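PDB 3H1T: type I site-specific restriction-modification system, R (Restriction) subunit from Vibrio vulnificus, which probably binds ATP and DNA as the putative motor and nuclease subunit of a type I restriction enzyme, this chain being the subunit's N-terminal part. Local coordinates for residues 33-37 and 122-127. Residues are numbered along the deposited sequence; the frame is centred on the assembly and turned at random.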
ATOM      1  N   TYR A  33      20.593 -33.437  -0.020  1.00 35.23           N
ATOM      2  CA  TYR A  33      19.319 -33.984  -0.505  1.00 33.64           C
ATOM      3  C   TYR A  33      18.365 -33.034  -1.211  1.00 35.35           C
ATOM      4  O   TYR A  33      17.984 -33.267  -2.364  1.00 35.24           O
ATOM      5  CB  TYR A  33      18.517 -34.633   0.619  1.00 31.49           C
ATOM      6  CG  TYR A  33      19.199 -35.775   1.303  1.00 32.17           C
ATOM      7  CD1 TYR A  33      20.169 -35.543   2.269  1.00 31.06           C
ATOM      8  CD2 TYR A  33      18.843 -37.098   1.020  1.00 31.49           C
ATOM      9  CE1 TYR A  33      20.766 -36.594   2.949  1.00 32.39           C
ATOM     10  CE2 TYR A  33      19.432 -38.160   1.698  1.00 30.60           C
ATOM     11  CZ  TYR A  33      20.395 -37.900   2.661  1.00 32.57           C
ATOM     12  OH  TYR A  33      20.981 -38.935   3.354  1.00 31.74           O
ATOM     13  N   VAL A  34      17.958 -31.973  -0.514  1.00 28.70           N
ATOM     14  CA  VAL A  34      16.979 -31.051  -1.050  1.00 24.79           C
ATOM     15  C   VAL A  34      17.292 -30.413  -2.396  1.00 26.80           C
ATOM     16  O   VAL A  34      16.516 -30.576  -3.343  1.00 26.91           O
ATOM     17  CB  VAL A  34      16.657 -29.964  -0.026  1.00 22.74           C
ATOM     18  CG1 VAL A  34      15.463 -29.164  -0.491  1.00 18.56           C
ATOM     19  CG2 VAL A  34      16.377 -30.614   1.337  1.00 16.76           C
ATOM     20  N   THR A  35      18.398 -29.684  -2.498  1.00 29.56           N
ATOM     21  CA  THR A  35      18.743 -29.053  -3.774  1.00 28.54           C
ATOM     22  C   THR A  35      18.890 -30.075  -4.911  1.00 29.10           C
ATOM     23  O   THR A  35      18.411 -29.861  -6.019  1.00 30.57           O
ATOM     24  CB  THR A  35      20.050 -28.226  -3.667  1.00 30.48           C
ATOM     25  OG1 THR A  35      19.909 -27.263  -2.613  1.00 33.76           O
ATOM     26  CG2 THR A  35      20.315 -27.466  -4.979  1.00 29.48           C
ATOM     27  N   PRO A  36      19.574 -31.198  -4.656  1.00 26.03           N
ATOM     28  CA  PRO A  36      19.681 -32.148  -5.763  1.00 23.96           C
ATOM     29  C   PRO A  36      18.305 -32.637  -6.234  1.00 25.12           C
ATOM     30  O   PRO A  36      18.036 -32.712  -7.431  1.00 25.86           O
ATOM     31  CB  PRO A  36      20.546 -33.247  -5.170  1.00 21.26           C
ATOM     32  CG  PRO A  36      21.482 -32.450  -4.315  1.00 20.42           C
ATOM     33  CD  PRO A  36      20.541 -31.521  -3.594  1.00 20.18           C
ATOM     34  N   LYS A  37      17.423 -32.949  -5.292  1.00 29.93           N
ATOM     35  CA  LYS A  37      16.087 -33.430  -5.654  1.00 27.73           C
ATOM     36  C   LYS A  37      15.289 -32.363  -6.387  1.00 28.82           C
ATOM     37  O   LYS A  37      14.477 -32.683  -7.260  1.00 31.23           O
ATOM     38  CB  LYS A  37      15.325 -33.927  -4.418  1.00 21.47           C
ATOM     39  CG  LYS A  37      15.831 -35.277  -3.915  1.00 22.23           C
ATOM     40  CD  LYS A  37      15.075 -35.758  -2.676  1.00 23.85           C
ATOM     41  CE  LYS A  37      15.516 -37.151  -2.247  1.00 27.32           C
ATOM     42  NZ  LYS A  37      14.703 -37.674  -1.110  1.00 28.38           N
ATOM     43  N   THR A 122      10.243 -30.570   3.918  1.00 22.38           N
ATOM     44  CA  THR A 122      11.116 -31.685   3.637  1.00 22.94           C
ATOM     45  C   THR A 122      12.268 -31.752   4.606  1.00 24.74           C
ATOM     46  O   THR A 122      12.683 -30.733   5.154  1.00 25.40           O
ATOM     47  CB  THR A 122      11.696 -31.584   2.226  1.00 25.40           C
ATOM     48  OG1 THR A 122      12.643 -32.641   2.018  1.00 27.75           O
ATOM     49  CG2 THR A 122      12.389 -30.238   2.046  1.00 24.32           C
ATOM     50  N   ASN A 123      12.776 -32.965   4.814  1.00 25.79           N
ATOM     51  CA  ASN A 123      13.912 -33.190   5.691  1.00 25.19           C
ATOM     52  C   ASN A 123      14.991 -33.896   4.890  1.00 25.41           C
ATOM     53  O   ASN A 123      15.859 -34.561   5.455  1.00 27.23           O
ATOM     54  CB  ASN A 123      13.503 -34.030   6.914  1.00 27.81           C
ATOM     55  CG  ASN A 123      12.916 -35.396   6.541  1.00 28.84           C
ATOM     56  OD1 ASN A 123      12.695 -35.709   5.374  1.00 29.63           O
ATOM     57  ND2 ASN A 123      12.656 -36.209   7.557  1.00 29.58           N
ATOM     58  N   GLY A 124      14.942 -33.732   3.572  1.00 22.91           N
ATOM     59  CA  GLY A 124      15.920 -34.383   2.726  1.00 27.51           C
ATOM     60  C   GLY A 124      15.420 -35.698   2.152  1.00 28.60           C
ATOM     61  O   GLY A 124      15.224 -35.822   0.937  1.00 28.66           O
ATOM     62  N   HIS A 125      15.184 -36.692   3.006  1.00 33.89           N
ATOM     63  CA  HIS A 125      14.702 -37.961   2.485  1.00 36.73           C
ATOM     64  C   HIS A 125      13.204 -37.993   2.287  1.00 36.10           C
ATOM     65  O   HIS A 125      12.723 -38.698   1.415  1.00 37.36           O
ATOM     66  CB  HIS A 125      15.159 -39.154   3.342  1.00 59.21           C
ATOM     67  CG  HIS A 125      14.923 -38.996   4.809  1.00 63.39           C
ATOM     68  ND1 HIS A 125      15.737 -38.229   5.614  1.00 66.51           N
ATOM     69  CD2 HIS A 125      14.021 -39.585   5.634  1.00 67.35           C
ATOM     70  CE1 HIS A 125      15.352 -38.357   6.874  1.00 67.99           C
ATOM     71  NE2 HIS A 125      14.314 -39.175   6.913  1.00 67.47           N
ATOM     72  N   GLU A 126      12.466 -37.211   3.061  1.00 34.86           N
ATOM     73  CA  GLU A 126      11.013 -37.192   2.906  1.00 32.38           C
ATOM     74  C   GLU A 126      10.507 -35.851   2.396  1.00 31.49           C
ATOM     75  O   GLU A 126      11.138 -34.816   2.596  1.00 29.32           O
ATOM     76  CB  GLU A 126      10.323 -37.520   4.228  1.00 41.25           C
ATOM     77  CG  GLU A 126      10.379 -38.963   4.625  1.00 44.34           C
ATOM     78  CD  GLU A 126      10.096 -39.152   6.096  1.00 49.27           C
ATOM     79  OE1 GLU A 126      10.811 -38.541   6.921  1.00 50.06           O
ATOM     80  OE2 GLU A 126       9.167 -39.916   6.429  1.00 51.78           O
ATOM     81  N   ILE A 127       9.352 -35.882   1.740  1.00 29.88           N
ATOM     82  CA  ILE A 127       8.747 -34.679   1.196  1.00 28.82           C
ATOM     83  C   ILE A 127       7.262 -34.668   1.512  1.00 27.94           C
ATOM     84  O   ILE A 127       6.549 -35.605   1.184  1.00 29.80           O
ATOM     85  CB  ILE A 127       8.945 -34.623  -0.326  1.00 27.63           C
ATOM     86  CG1 ILE A 127      10.446 -34.615  -0.643  1.00 27.58           C
ATOM     87  CG2 ILE A 127       8.273 -33.389  -0.891  1.00 29.03           C
ATOM     88  CD1 ILE A 127      10.788 -34.882  -2.102  1.00 26.25           C
TER
HETATM   89  O   HOH W   1      11.796 -38.614  -1.586  1.00 40.72           O
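Lys37 reaches from helix 26-40 to the loop joining the antiparallel strands 118-122 and 127-131, and its ammonium supplies the direct polar link to Gly124. NZ donates to Gly124 O at 2.8 Å, lying in the plane of the carbonyl and aimed at a lone pair, with a C=O...N angle of 144°. A chain extended beyond CG carries the charge that far from the helix, and CD and CE run alongside the same oxygen. The next carbonyl, His125 O, lies 3.4 Å from Lys37 NZ but is too badly aligned for a hydrogen bond; a water bridges the two instead, accepting from the lysine and donating to the carbonyl.

The apolar part centres on Gly124, whose lack of a side chain lets Tyr33 CB come within 3.4 Å of Gly124 CA. Tyr33 CG and CD2 lie obliquely against the same glycine backbone. Val34 CG2 also approaches Gly124 CA, while both valine methyls lie 4.1 Å from Thr122 CG2.

Within the loop, Thr122 OG1 accepts from Gly124 N (3.0 Å, 159° at the hydrogen), an ST turn, and donates to Glu126 O. Since OG1 stands anti to the backbone N (chi1 175°), it serves the turn while CG2 meets Val34. Asn123 OD1 takes Glu126 N in an Asx motif, and Asn123 ND2 binds Glu126 OE1 as well as Ser98 O.

The hairpin belongs to the six-stranded N-terminal sheet, separate from the helicase-like sheets and probably the nuclease domain of HsdR subunits. Bonds from Thr122 and Asn123 partly hold its turn; the helix adds close apolar contact and an ammonium probably stabilised by the Gly124 carbonyl dipole and the bridging water.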